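Local coordinates for LanC-like protein GCR2 (PDB 3T33) that may play a role in abscisic acid signalling, and binds a zinc ion within a helical fold of the LanC-like family, at residues Y262-R267 with V311-E316; S58-V63 with A88-K93; N13-F18 with K39-P44. All coordinates share one frame; numbering follows the deposited sequence.

Overall arrangement
Three separate joins hold different elements of this chain of helices and loops, without strands. Contact 2, between helix 45-69 and helix 84-98, is the buried one: all four touching residues are buried and the chemistry is aliphatic. Contact 1 ties the end of helix 250-265 to helix 308-324 on the other side of the chain's centre, the centres of contacts 1 and 2 being about 35 Å apart, and adds a salt bridge to a small apolar touch. Contact 3 lies farthest out, about 24 Å from the chain's centre, where an N-terminal loop rests lightly on helix 36-42 through apolar atoms. Helix 36-42 of contact 3 is followed directly by helix 45-69 of contact 2.

Contact 1. Residues Y262-R267 with V311-E316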
ATOM      1  N   TYR A 262       6.550   1.022  21.825  1.00 44.93           N
ATOM      2  CA  TYR A 262       5.384   0.580  22.570  1.00 45.02           C
ATOM      3  C   TYR A 262       4.722  -0.584  21.874  1.00 44.58           C
ATOM      4  O   TYR A 262       4.524  -1.605  22.467  1.00 44.61           O
ATOM      5  CB  TYR A 262       4.398   1.738  22.742  1.00 46.13           C
ATOM      6  CG  TYR A 262       3.076   1.284  23.288  1.00 47.22           C
ATOM      7  CD1 TYR A 262       2.898   1.103  24.666  1.00 50.52           C
ATOM      8  CD2 TYR A 262       2.021   0.998  22.437  1.00 46.33           C
ATOM      9  CE1 TYR A 262       1.705   0.670  25.162  1.00 50.52           C
ATOM     10  CE2 TYR A 262       0.837   0.581  22.919  1.00 47.55           C
ATOM     11  CZ  TYR A 262       0.688   0.410  24.281  1.00 49.91           C
ATOM     12  OH  TYR A 262      -0.502  -0.021  24.753  1.00 54.77           O
ATOM     13  N   MET A 263       4.397  -0.422  20.591  1.00 45.37           N
ATOM     14  CA  MET A 263       3.757  -1.467  19.766  1.00 44.25           C
ATOM     15  C   MET A 263       4.569  -2.768  19.641  1.00 44.00           C
ATOM     16  O   MET A 263       4.025  -3.865  19.670  1.00 42.16           O
ATOM     17  CB  MET A 263       3.499  -0.901  18.373  1.00 44.56           C
ATOM     18  CG  MET A 263       2.408   0.203  18.327  1.00 47.31           C
ATOM     19  SD  MET A 263       1.970   0.823  16.650  1.00 49.16           S
ATOM     20  CE  MET A 263       0.684  -0.336  16.348  1.00 47.36           C
ATOM     21  N   ILE A 264       5.877  -2.644  19.511  1.00 44.91           N
ATOM     22  CA  ILE A 264       6.735  -3.812  19.413  1.00 46.75           C
ATOM     23  C   ILE A 264       6.619  -4.623  20.703  1.00 48.50           C
ATOM     24  O   ILE A 264       6.200  -5.793  20.683  1.00 48.30           O
ATOM     25  CB  ILE A 264       8.195  -3.390  19.036  1.00 47.26           C
ATOM     26  CG1 ILE A 264       8.194  -2.803  17.618  1.00 46.97           C
ATOM     27  CG2 ILE A 264       9.196  -4.582  19.127  1.00 47.26           C
ATOM     28  CD1 ILE A 264       9.457  -2.144  17.213  1.00 48.31           C
ATOM     29  N   GLN A 265       6.896  -3.962  21.837  1.00 50.51           N
ATOM     30  CA  GLN A 265       6.920  -4.616  23.171  1.00 52.00           C
ATOM     31  C   GLN A 265       5.571  -5.237  23.537  1.00 52.20           C
ATOM     32  O   GLN A 265       5.484  -6.006  24.488  1.00 52.83           O
ATOM     33  CB  GLN A 265       7.334  -3.616  24.259  1.00 52.68           C
ATOM     34  CG  GLN A 265       8.637  -2.826  23.949  1.00 56.01           C
ATOM     35  CD  GLN A 265       8.883  -1.620  24.903  1.00 61.47           C
ATOM     36  OE1 GLN A 265       9.621  -0.670  24.559  1.00 63.51           O
ATOM     37  NE2 GLN A 265       8.280  -1.665  26.110  1.00 59.75           N
ATOM     38  N   ASN A 266       4.527  -4.938  22.768  1.00 51.95           N
ATOM     39  CA  ASN A 266       3.176  -5.246  23.211  1.00 51.97           C
ATOM     40  C   ASN A 266       2.340  -6.028  22.222  1.00 52.40           C
ATOM     41  O   ASN A 266       1.110  -6.092  22.341  1.00 52.83           O
ATOM     42  CB  ASN A 266       2.459  -3.963  23.591  1.00 52.36           C
ATOM     43  CG  ASN A 266       2.728  -3.565  25.015  1.00 51.06           C
ATOM     44  OD1 ASN A 266       2.308  -4.273  25.909  1.00 54.47           O
ATOM     45  ND2 ASN A 266       3.447  -2.448  25.235  1.00 47.37           N
ATOM     46  N   ARG A 267       3.024  -6.637  21.267  1.00 52.55           N
ATOM     47  CA  ARG A 267       2.410  -7.486  20.248  1.00 53.54           C
ATOM     48  C   ARG A 267       2.038  -8.862  20.820  1.00 53.96           C
ATOM     49  O   ARG A 267       2.415  -9.201  21.949  1.00 53.19           O
ATOM     50  CB  ARG A 267       3.365  -7.618  19.035  1.00 53.89           C
ATOM     51  CG  ARG A 267       4.653  -8.326  19.376  1.00 54.15           C
ATOM     52  CD  ARG A 267       5.807  -8.154  18.369  1.00 55.75           C
ATOM     53  NE  ARG A 267       6.793  -9.182  18.690  1.00 58.08           N
ATOM     54  CZ  ARG A 267       8.069  -9.220  18.322  1.00 58.10           C
ATOM     55  NH1 ARG A 267       8.604  -8.273  17.582  1.00 58.16           N
ATOM     56  NH2 ARG A 267       8.819 -10.233  18.724  1.00 57.02           N
ATOM     57  N   VAL A 311      14.811  -2.766  12.547  1.00 42.14           N
ATOM     58  CA  VAL A 311      15.260  -3.780  11.594  1.00 41.89           C
ATOM     59  C   VAL A 311      14.727  -5.173  11.979  1.00 42.15           C
ATOM     60  O   VAL A 311      14.040  -5.842  11.191  1.00 42.43           O
ATOM     61  CB  VAL A 311      16.813  -3.839  11.522  1.00 42.34           C
ATOM     62  CG1 VAL A 311      17.280  -4.839  10.476  1.00 41.36           C
ATOM     63  CG2 VAL A 311      17.380  -2.526  11.169  1.00 42.16           C
ATOM     64  N   GLU A 312      14.982  -5.586  13.217  1.00 41.73           N
ATOM     65  CA  GLU A 312      14.673  -6.940  13.612  1.00 42.21           C
ATOM     66  C   GLU A 312      13.188  -7.131  13.750  1.00 41.04           C
ATOM     67  O   GLU A 312      12.657  -8.199  13.397  1.00 41.50           O
ATOM     68  CB  GLU A 312      15.398  -7.327  14.925  1.00 43.20           C
ATOM     69  CG  GLU A 312      16.926  -7.613  14.759  1.00 46.94           C
ATOM     70  CD  GLU A 312      17.573  -8.172  16.057  1.00 54.98           C
ATOM     71  OE1 GLU A 312      16.896  -8.151  17.131  1.00 51.93           O
ATOM     72  OE2 GLU A 312      18.752  -8.645  15.997  1.00 59.55           O
ATOM     73  N   ALA A 313      12.527  -6.094  14.267  1.00 39.59           N
ATOM     74  CA  ALA A 313      11.084  -6.126  14.426  1.00 38.35           C
ATOM     75  C   ALA A 313      10.378  -6.232  13.057  1.00 37.32           C
ATOM     76  O   ALA A 313       9.417  -6.996  12.902  1.00 35.21           O
ATOM     77  CB  ALA A 313      10.611  -4.907  15.199  1.00 38.03           C
ATOM     78  N   ALA A 314      10.887  -5.470  12.080  1.00 36.65           N
ATOM     79  CA  ALA A 314      10.407  -5.550  10.679  1.00 36.80           C
ATOM     80  C   ALA A 314      10.556  -6.966  10.147  1.00 37.52           C
ATOM     81  O   ALA A 314       9.608  -7.494   9.563  1.00 37.79           O
ATOM     82  CB  ALA A 314      11.164  -4.579   9.766  1.00 35.23           C
ATOM     83  N   MET A 315      11.727  -7.585  10.387  1.00 37.82           N
ATOM     84  CA  MET A 315      11.989  -8.935   9.902  1.00 38.07           C
ATOM     85  C   MET A 315      11.058  -9.877  10.565  1.00 37.76           C
ATOM     86  O   MET A 315      10.522 -10.781   9.918  1.00 38.64           O
ATOM     87  CB  MET A 315      13.473  -9.371  10.058  1.00 38.85           C
ATOM     88  CG  MET A 315      14.452  -8.651   9.064  1.00 42.76           C
ATOM     89  SD  MET A 315      16.284  -8.959   9.114  1.00 53.36           S
ATOM     90  CE  MET A 315      16.637  -8.798  10.839  1.00 50.14           C
ATOM     91  N   GLU A 316      10.799  -9.655  11.841  1.00 37.45           N
ATOM     92  CA  GLU A 316       9.920 -10.578  12.585  1.00 38.29           C
ATOM     93  C   GLU A 316       8.480 -10.491  12.165  1.00 37.56           C
ATOM     94  O   GLU A 316       7.760 -11.492  12.170  1.00 38.50           O
ATOM     95  CB  GLU A 316      10.010 -10.293  14.089  1.00 38.79           C
ATOM     96  CG  GLU A 316      11.334 -10.685  14.678  1.00 43.24           C
ATOM     97  CD  GLU A 316      11.326 -10.638  16.229  1.00 53.45           C
ATOM     98  OE1 GLU A 316      12.323 -10.116  16.805  1.00 55.23           O
ATOM     99  OE2 GLU A 316      10.332 -11.118  16.861  1.00 53.04           O
TER
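Ile264 and Ala313 form the tightly packed part of this contact, with Ile264 CD1 3.6 Å from Ala313 CB. The same methyl of Ala313 also has Ile264 CG1 at 4.0 Å and CG2 at 4.2 Å, so it is met by both branches of the isoleucine. The backbone is consistent with this: the CA atoms of Ile264 and Ala313 are 7.0 Å apart, the shortest such separation between the two segments, and both CB atoms are directed across the gap. Ala313 is buried here.

The looser side is polar and only partly screened from solvent. In Arg267, just past the helix, chi1 of 64° places CG between the backbone N and the carbonyl carbon, from where the extended chain reaches Glu316, crossing it at about a right angle. Arg267 NH2 lies 2.6 Å from Glu316 OE2 in a salt bridge, but its hydrogen-bond component is weak, with an N-H...O angle of 122°. The guanidinium and carboxylate planes stand 72° apart, so this is no coplanar bidentate grip: OE2 comes in obliquely, whereas OE1 lies in the guanidinium plane at its edge but 4.0 Å from Arg267 NH2.

The contact joins helix 250-265 to helix 308-324 within the LanC-like alpha/alpha toroid. Leu298 of helix 291-305 touches both Ile264 and Ala313, so three helices meet around the apolar part.

Contact 2. Residues S58-V63 with A88-K93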
ATOM      1  N   SER A  58      -3.310  -8.287 -19.008  1.00 34.43           N
ATOM      2  CA  SER A  58      -4.668  -8.776 -19.159  1.00 34.86           C
ATOM      3  C   SER A  58      -5.521  -8.336 -18.016  1.00 35.40           C
ATOM      4  O   SER A  58      -6.620  -7.944 -18.287  1.00 35.90           O
ATOM      5  CB  SER A  58      -4.808 -10.289 -19.324  1.00 33.98           C
ATOM      6  OG  SER A  58      -3.613 -10.868 -19.850  1.00 40.55           O
ATOM      7  N   ILE A  59      -5.068  -8.423 -16.751  1.00 35.19           N
ATOM      8  CA  ILE A  59      -5.912  -7.886 -15.629  1.00 35.87           C
ATOM      9  C   ILE A  59      -6.248  -6.388 -15.875  1.00 35.65           C
ATOM     10  O   ILE A  59      -7.406  -5.998 -15.857  1.00 36.26           O
ATOM     11  CB  ILE A  59      -5.312  -8.127 -14.221  1.00 36.55           C
ATOM     12  CG1 ILE A  59      -5.120  -9.618 -13.988  1.00 38.18           C
ATOM     13  CG2 ILE A  59      -6.164  -7.494 -13.049  1.00 36.04           C
ATOM     14  CD1 ILE A  59      -4.158  -9.894 -12.803  1.00 43.14           C
ATOM     15  N   LYS A  60      -5.214  -5.582 -16.100  1.00 35.69           N
ATOM     16  CA  LYS A  60      -5.395  -4.158 -16.352  1.00 36.35           C
ATOM     17  C   LYS A  60      -6.484  -3.921 -17.392  1.00 37.98           C
ATOM     18  O   LYS A  60      -7.386  -3.109 -17.185  1.00 38.20           O
ATOM     19  CB  LYS A  60      -4.081  -3.524 -16.811  1.00 34.78           C
ATOM     20  CG  LYS A  60      -4.199  -2.057 -17.191  1.00 33.97           C
ATOM     21  CD  LYS A  60      -2.949  -1.569 -17.904  1.00 33.66           C
ATOM     22  CE  LYS A  60      -3.056  -1.769 -19.408  1.00 36.98           C
ATOM     23  NZ  LYS A  60      -2.192  -0.819 -20.158  1.00 37.60           N
ATOM     24  N   ASP A  61      -6.394  -4.635 -18.509  1.00 38.52           N
ATOM     25  CA  ASP A  61      -7.376  -4.509 -19.579  1.00 40.37           C
ATOM     26  C   ASP A  61      -8.775  -4.850 -19.081  1.00 39.06           C
ATOM     27  O   ASP A  61      -9.735  -4.130 -19.351  1.00 40.10           O
ATOM     28  CB  ASP A  61      -7.002  -5.409 -20.758  1.00 41.40           C
ATOM     29  CG  ASP A  61      -5.964  -4.781 -21.667  1.00 44.92           C
ATOM     30  OD1 ASP A  61      -5.426  -3.713 -21.305  1.00 47.30           O
ATOM     31  OD2 ASP A  61      -5.688  -5.353 -22.741  1.00 52.49           O
ATOM     32  N   LYS A  62      -8.882  -5.955 -18.348  1.00 38.80           N
ATOM     33  CA  LYS A  62     -10.163  -6.389 -17.802  1.00 38.79           C
ATOM     34  C   LYS A  62     -10.751  -5.327 -16.879  1.00 39.26           C
ATOM     35  O   LYS A  62     -11.949  -5.050 -16.921  1.00 39.96           O
ATOM     36  CB  LYS A  62     -10.002  -7.711 -17.048  1.00 38.79           C
ATOM     37  CG  LYS A  62     -11.251  -8.158 -16.307  1.00 37.28           C
ATOM     38  CD  LYS A  62     -12.416  -8.365 -17.262  1.00 42.39           C
ATOM     39  CE  LYS A  62     -13.417  -9.364 -16.704  1.00 41.76           C
ATOM     40  NZ  LYS A  62     -14.756  -9.224 -17.340  1.00 46.01           N
ATOM     41  N   VAL A  63      -9.899  -4.738 -16.046  1.00 37.24           N
ATOM     42  CA  VAL A  63     -10.329  -3.701 -15.120  1.00 35.63           C
ATOM     43  C   VAL A  63     -10.815  -2.437 -15.859  1.00 35.54           C
ATOM     44  O   VAL A  63     -11.833  -1.904 -15.503  1.00 35.18           O
ATOM     45  CB  VAL A  63      -9.209  -3.328 -14.091  1.00 36.11           C
ATOM     46  CG1 VAL A  63      -9.666  -2.122 -13.219  1.00 35.56           C
ATOM     47  CG2 VAL A  63      -8.905  -4.504 -13.196  1.00 30.39           C
ATOM     48  N   ALA A  88      -7.614   4.806 -12.702  1.00 25.21           N
ATOM     49  CA  ALA A  88      -6.662   5.764 -13.178  1.00 24.25           C
ATOM     50  C   ALA A  88      -5.256   5.487 -12.615  1.00 25.31           C
ATOM     51  O   ALA A  88      -4.234   5.621 -13.311  1.00 26.73           O
ATOM     52  CB  ALA A  88      -7.114   7.223 -12.777  1.00 23.58           C
ATOM     53  N   TYR A  89      -5.186   5.151 -11.338  1.00 24.85           N
ATOM     54  CA  TYR A  89      -3.883   4.925 -10.716  1.00 24.58           C
ATOM     55  C   TYR A  89      -3.197   3.701 -11.278  1.00 23.62           C
ATOM     56  O   TYR A  89      -2.001   3.682 -11.509  1.00 24.83           O
ATOM     57  CB  TYR A  89      -4.025   4.865  -9.165  1.00 22.79           C
ATOM     58  CG  TYR A  89      -2.751   5.225  -8.451  1.00 23.86           C
ATOM     59  CD1 TYR A  89      -1.848   6.162  -8.957  1.00 20.18           C
ATOM     60  CD2 TYR A  89      -2.390   4.544  -7.297  1.00 28.27           C
ATOM     61  CE1 TYR A  89      -0.630   6.433  -8.280  1.00 19.74           C
ATOM     62  CE2 TYR A  89      -1.217   4.806  -6.638  1.00 26.26           C
ATOM     63  CZ  TYR A  89      -0.348   5.748  -7.099  1.00 26.64           C
ATOM     64  OH  TYR A  89       0.816   5.910  -6.332  1.00 31.75           O
ATOM     65  N   LEU A  90      -3.972   2.680 -11.522  1.00 24.77           N
ATOM     66  CA  LEU A  90      -3.435   1.461 -12.139  1.00 26.29           C
ATOM     67  C   LEU A  90      -2.864   1.796 -13.536  1.00 28.48           C
ATOM     68  O   LEU A  90      -1.815   1.256 -13.954  1.00 29.73           O
ATOM     69  CB  LEU A  90      -4.522   0.394 -12.195  1.00 23.00           C
ATOM     70  CG  LEU A  90      -4.124  -0.832 -13.082  1.00 28.44           C
ATOM     71  CD1 LEU A  90      -2.881  -1.568 -12.531  1.00 21.34           C
ATOM     72  CD2 LEU A  90      -5.343  -1.799 -13.239  1.00 20.19           C
ATOM     73  N   LEU A  91      -3.562   2.702 -14.251  1.00 29.97           N
ATOM     74  CA  LEU A  91      -3.171   3.151 -15.587  1.00 30.75           C
ATOM     75  C   LEU A  91      -1.938   3.980 -15.524  1.00 31.28           C
ATOM     76  O   LEU A  91      -1.043   3.880 -16.400  1.00 32.11           O
ATOM     77  CB  LEU A  91      -4.332   3.928 -16.246  1.00 30.26           C
ATOM     78  CG  LEU A  91      -5.347   2.967 -16.874  1.00 29.66           C
ATOM     79  CD1 LEU A  91      -6.613   3.705 -17.136  1.00 27.33           C
ATOM     80  CD2 LEU A  91      -4.783   2.435 -18.188  1.00 26.45           C
ATOM     81  N   PHE A  92      -1.891   4.836 -14.506  1.00 31.94           N
ATOM     82  CA  PHE A  92      -0.658   5.574 -14.201  1.00 32.12           C
ATOM     83  C   PHE A  92       0.575   4.631 -13.909  1.00 32.70           C
ATOM     84  O   PHE A  92       1.655   4.835 -14.439  1.00 33.54           O
ATOM     85  CB  PHE A  92      -0.880   6.568 -13.042  1.00 31.14           C
ATOM     86  CG  PHE A  92       0.285   7.488 -12.827  1.00 31.34           C
ATOM     87  CD1 PHE A  92       0.602   8.453 -13.765  1.00 31.06           C
ATOM     88  CD2 PHE A  92       1.096   7.360 -11.719  1.00 32.53           C
ATOM     89  CE1 PHE A  92       1.727   9.278 -13.610  1.00 28.92           C
ATOM     90  CE2 PHE A  92       2.237   8.186 -11.560  1.00 33.55           C
ATOM     91  CZ  PHE A  92       2.523   9.162 -12.521  1.00 29.71           C
ATOM     92  N   LYS A  93       0.405   3.638 -13.053  1.00 32.23           N
ATOM     93  CA  LYS A  93       1.464   2.692 -12.745  1.00 33.12           C
ATOM     94  C   LYS A  93       1.910   1.957 -14.032  1.00 33.82           C
ATOM     95  O   LYS A  93       3.103   1.682 -14.258  1.00 35.64           O
ATOM     96  CB  LYS A  93       0.903   1.669 -11.770  1.00 31.81           C
ATOM     97  CG  LYS A  93       1.825   0.528 -11.520  1.00 33.81           C
ATOM     98  CD  LYS A  93       2.647   0.706 -10.238  1.00 37.30           C
ATOM     99  CE  LYS A  93       3.982   1.124 -10.514  1.00 36.74           C
ATOM    100  NZ  LYS A  93       4.656   1.552  -9.242  1.00 40.22           N
TER
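Lys60 and Leu90 face each other where two helical segments run roughly antiparallel, at 148° between their directions and with axes 10.6 Å apart. They mark the closest backbone approach, 7.3 Å between their CA atoms. This is helix-on-helix packing within the alpha/alpha toroid of the LanC-like family, joining helix 45-69 to helix 84-98.

Leu90 supplies the main projection. With CG anti to the backbone N (chi1 169°), it extends CD2 against the base of Lys60, reaching CA at 3.9 Å and CG at 4.1 Å. The lysine thus acts here through its aliphatic stem. A bend at chi3 (90°) turns its chain end aside; the ammonium forms a salt bridge with Asp103 of helix 101-118, so the charge is answered beyond the apolar interface.

Leu91 flanks this pairing more loosely, Lys60 CD being 4.4 Å from Leu91 CD2. Leu91 also touches Asp103, Leu106 and Asn110, which brings helix 101-118 against the same side of the contact. One turn along from Lys60, Val63 is the second residue of its helix to meet Leu90: Val63 CB lies 4.2 Å from Leu90 CD2.

Contact 3. Residues N13-F18 with K39-P44; sequences NEMPEF and KLLSLP
Leu41 is the residue of segment 39-44 that meets the loop at 13-18, and it does so through one methyl, CD1, facing Met15 and Pro16. The segment leading to it begins at Lys39, within the last turns of helix 36-42. The carbonyl of Lys39 accepts from the backbone N of Leu43, with Leu43 N 3.2 Å from Lys39 O, a bond that holds the turn on which Leu41 is carried. Leu40, next in order, is buried on another side of the helix, against Asp368 of helix 353-375 and Lys51 of helix 45-69.

Leu41 directs its side chain to the loop. Its chi1 of -67° places CG anti to the carbonyl carbon, and from there CD1 reaches the sulfur of Met15, with SD 4.3 Å away. Pro16 approaches the same methyl with its ring: Pro16 CD is 4.2 Å from Leu41 CD1, and Pro16 CG lies at about the same distance. The directions from CD1 to the sulfur and to the proline CD are roughly at right angles, so the methyl fits the corner between the two residues. With Leu41 and Pro16 CA atoms still 8.7 Å apart and only 97 Å² buried in total, the touch is light and made by a few side-chain atoms.

In the helical LanC-like fold, the position of this N-terminal segment is consistent with a place on the outside of the toroid, about 24 Å from the centre of the chain to the centre of the contact. Ala361 of helix 353-375 touches both Met15 and Leu41, and the carbonyl of Leu41 accepts from Lys360 NZ of that helix.

After Ser42, Leu43 is the first residue to leave helical backbone angles, and Pro44 takes the N-cap position of helix 45-69.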
ATOM      1  N   ASN A  13       0.992 -21.979   3.997  1.00 40.45           N
ATOM      2  CA  ASN A  13       2.138 -21.755   3.124  1.00 40.51           C
ATOM      3  C   ASN A  13       3.116 -22.918   3.170  1.00 40.25           C
ATOM      4  O   ASN A  13       3.970 -22.950   4.042  1.00 41.01           O
ATOM      5  CB  ASN A  13       2.886 -20.473   3.492  1.00 38.47           C
ATOM      6  CG  ASN A  13       3.913 -20.090   2.454  1.00 39.62           C
ATOM      7  OD1 ASN A  13       4.589 -19.080   2.592  1.00 41.26           O
ATOM      8  ND2 ASN A  13       4.036 -20.889   1.389  1.00 39.49           N
ATOM      9  N   GLU A  14       2.992 -23.844   2.227  1.00 40.84           N
ATOM     10  CA  GLU A  14       3.898 -24.976   2.119  1.00 42.70           C
ATOM     11  C   GLU A  14       4.875 -24.786   0.941  1.00 42.78           C
ATOM     12  O   GLU A  14       5.687 -25.682   0.623  1.00 44.05           O
ATOM     13  CB  GLU A  14       3.137 -26.314   1.953  1.00 43.17           C
ATOM     14  CG  GLU A  14       2.011 -26.669   2.981  1.00 48.95           C
ATOM     15  CD  GLU A  14       2.474 -26.939   4.442  1.00 53.08           C
ATOM     16  OE1 GLU A  14       3.692 -26.892   4.749  1.00 55.02           O
ATOM     17  OE2 GLU A  14       1.586 -27.186   5.300  1.00 58.44           O
ATOM     18  N   MET A  15       4.811 -23.634   0.290  1.00 41.73           N
ATOM     19  CA  MET A  15       5.818 -23.292  -0.707  1.00 41.31           C
ATOM     20  C   MET A  15       7.267 -23.419  -0.166  1.00 41.27           C
ATOM     21  O   MET A  15       7.558 -23.162   1.004  1.00 39.64           O
ATOM     22  CB  MET A  15       5.560 -21.894  -1.260  1.00 40.85           C
ATOM     23  CG  MET A  15       4.258 -21.803  -2.026  1.00 39.65           C
ATOM     24  SD  MET A  15       4.079 -20.265  -2.919  1.00 37.12           S
ATOM     25  CE  MET A  15       3.418 -19.338  -1.551  1.00 37.81           C
ATOM     26  N   PRO A  16       8.172 -23.850  -1.030  1.00 42.46           N
ATOM     27  CA  PRO A  16       9.578 -24.086  -0.673  1.00 43.90           C
ATOM     28  C   PRO A  16      10.293 -22.815  -0.261  1.00 45.01           C
ATOM     29  O   PRO A  16      10.118 -21.758  -0.905  1.00 46.53           O
ATOM     30  CB  PRO A  16      10.188 -24.656  -1.949  1.00 44.12           C
ATOM     31  CG  PRO A  16       9.150 -24.499  -3.020  1.00 44.61           C
ATOM     32  CD  PRO A  16       7.817 -24.395  -2.343  1.00 43.01           C
ATOM     33  N   GLU A  17      11.056 -22.911   0.820  1.00 45.11           N
ATOM     34  CA  GLU A  17      11.886 -21.824   1.286  1.00 45.90           C
ATOM     35  C   GLU A  17      12.915 -21.468   0.227  1.00 46.54           C
ATOM     36  O   GLU A  17      13.329 -22.293  -0.596  1.00 46.43           O
ATOM     37  CB  GLU A  17      12.606 -22.175   2.585  1.00 45.65           C
ATOM     38  CG  GLU A  17      11.702 -22.397   3.819  1.00 48.31           C
ATOM     39  CD  GLU A  17      10.978 -21.121   4.329  1.00 49.82           C
ATOM     40  OE1 GLU A  17      11.513 -19.997   4.138  1.00 50.28           O
ATOM     41  OE2 GLU A  17       9.879 -21.260   4.936  1.00 47.07           O
ATOM     42  N   PHE A  18      13.340 -20.221   0.259  1.00 46.64           N
ATOM     43  CA  PHE A  18      14.410 -19.807  -0.599  1.00 47.44           C
ATOM     44  C   PHE A  18      15.716 -20.607  -0.334  1.00 48.75           C
ATOM     45  O   PHE A  18      16.144 -20.778   0.825  1.00 47.71           O
ATOM     46  CB  PHE A  18      14.632 -18.306  -0.420  1.00 46.48           C
ATOM     47  CG  PHE A  18      15.709 -17.773  -1.249  1.00 46.24           C
ATOM     48  CD1 PHE A  18      15.567 -17.709  -2.632  1.00 45.80           C
ATOM     49  CD2 PHE A  18      16.890 -17.352  -0.663  1.00 46.66           C
ATOM     50  CE1 PHE A  18      16.570 -17.223  -3.423  1.00 43.88           C
ATOM     51  CE2 PHE A  18      17.903 -16.876  -1.433  1.00 46.26           C
ATOM     52  CZ  PHE A  18      17.749 -16.820  -2.826  1.00 47.85           C
ATOM     53  N   LYS A  39       7.390 -24.549 -10.952  1.00 38.49           N
ATOM     54  CA  LYS A  39       8.148 -24.129 -12.126  1.00 39.90           C
ATOM     55  C   LYS A  39       8.249 -22.597 -12.173  1.00 39.79           C
ATOM     56  O   LYS A  39       9.324 -22.061 -12.414  1.00 39.57           O
ATOM     57  CB  LYS A  39       7.535 -24.722 -13.403  1.00 40.63           C
ATOM     58  CG  LYS A  39       7.662 -26.290 -13.369  1.00 45.92           C
ATOM     59  CD  LYS A  39       7.255 -26.970 -14.691  1.00 55.41           C
ATOM     60  CE  LYS A  39       7.396 -28.516 -14.618  1.00 60.99           C
ATOM     61  NZ  LYS A  39       7.825 -29.141 -15.936  1.00 63.12           N
ATOM     62  N   LEU A  40       7.146 -21.903 -11.911  1.00 38.70           N
ATOM     63  CA  LEU A  40       7.180 -20.444 -11.750  1.00 39.45           C
ATOM     64  C   LEU A  40       8.252 -20.023 -10.719  1.00 39.50           C
ATOM     65  O   LEU A  40       9.059 -19.128 -10.966  1.00 38.54           O
ATOM     66  CB  LEU A  40       5.807 -19.924 -11.290  1.00 39.77           C
ATOM     67  CG  LEU A  40       4.669 -19.910 -12.290  1.00 41.15           C
ATOM     68  CD1 LEU A  40       3.321 -19.521 -11.647  1.00 41.68           C
ATOM     69  CD2 LEU A  40       5.064 -18.849 -13.258  1.00 44.24           C
ATOM     70  N   LEU A  41       8.283 -20.688  -9.572  1.00 39.41           N
ATOM     71  CA  LEU A  41       9.174 -20.232  -8.518  1.00 39.49           C
ATOM     72  C   LEU A  41      10.646 -20.363  -8.905  1.00 40.14           C
ATOM     73  O   LEU A  41      11.462 -19.562  -8.472  1.00 39.87           O
ATOM     74  CB  LEU A  41       8.896 -20.973  -7.208  1.00 38.74           C
ATOM     75  CG  LEU A  41       7.527 -20.678  -6.568  1.00 39.42           C
ATOM     76  CD1 LEU A  41       7.188 -21.742  -5.559  1.00 40.84           C
ATOM     77  CD2 LEU A  41       7.555 -19.349  -5.892  1.00 39.87           C
ATOM     78  N   SER A  42      10.977 -21.375  -9.705  1.00 40.44           N
ATOM     79  CA  SER A  42      12.354 -21.663 -10.149  0.50 41.50           C
ATOM     80  C   SER A  42      12.817 -20.683 -11.228  1.00 41.51           C
ATOM     81  O   SER A  42      14.005 -20.440 -11.387  1.00 43.07           O
ATOM     82  CB  SER A  42      12.467 -23.102 -10.707  0.50 41.18           C
ATOM     83  OG  SER A  42      11.946 -24.091  -9.817  0.50 41.75           O
ATOM     84  N   LEU A  43      11.865 -20.159 -11.989  1.00 41.40           N
ATOM     85  CA  LEU A  43      12.103 -19.213 -13.076  1.00 41.31           C
ATOM     86  C   LEU A  43      13.114 -18.081 -12.719  1.00 40.97           C
ATOM     87  O   LEU A  43      13.055 -17.498 -11.612  1.00 39.39           O
ATOM     88  CB  LEU A  43      10.774 -18.625 -13.441  1.00 41.68           C
ATOM     89  CG  LEU A  43      10.210 -18.652 -14.851  1.00 44.42           C
ATOM     90  CD1 LEU A  43      10.412 -19.990 -15.599  1.00 45.04           C
ATOM     91  CD2 LEU A  43       8.713 -18.298 -14.792  1.00 39.98           C
ATOM     92  N   PRO A  44      14.095 -17.826 -13.627  1.00 40.66           N
ATOM     93  CA  PRO A  44      14.923 -16.667 -13.363  1.00 40.83           C
ATOM     94  C   PRO A  44      14.086 -15.344 -13.514  1.00 39.82           C
ATOM     95  O   PRO A  44      13.121 -15.263 -14.287  1.00 38.94           O
ATOM     96  CB  PRO A  44      16.060 -16.791 -14.389  1.00 40.12           C
ATOM     97  CG  PRO A  44      15.560 -17.644 -15.434  1.00 41.12           C
ATOM     98  CD  PRO A  44      14.388 -18.424 -14.949  1.00 40.43           C
TER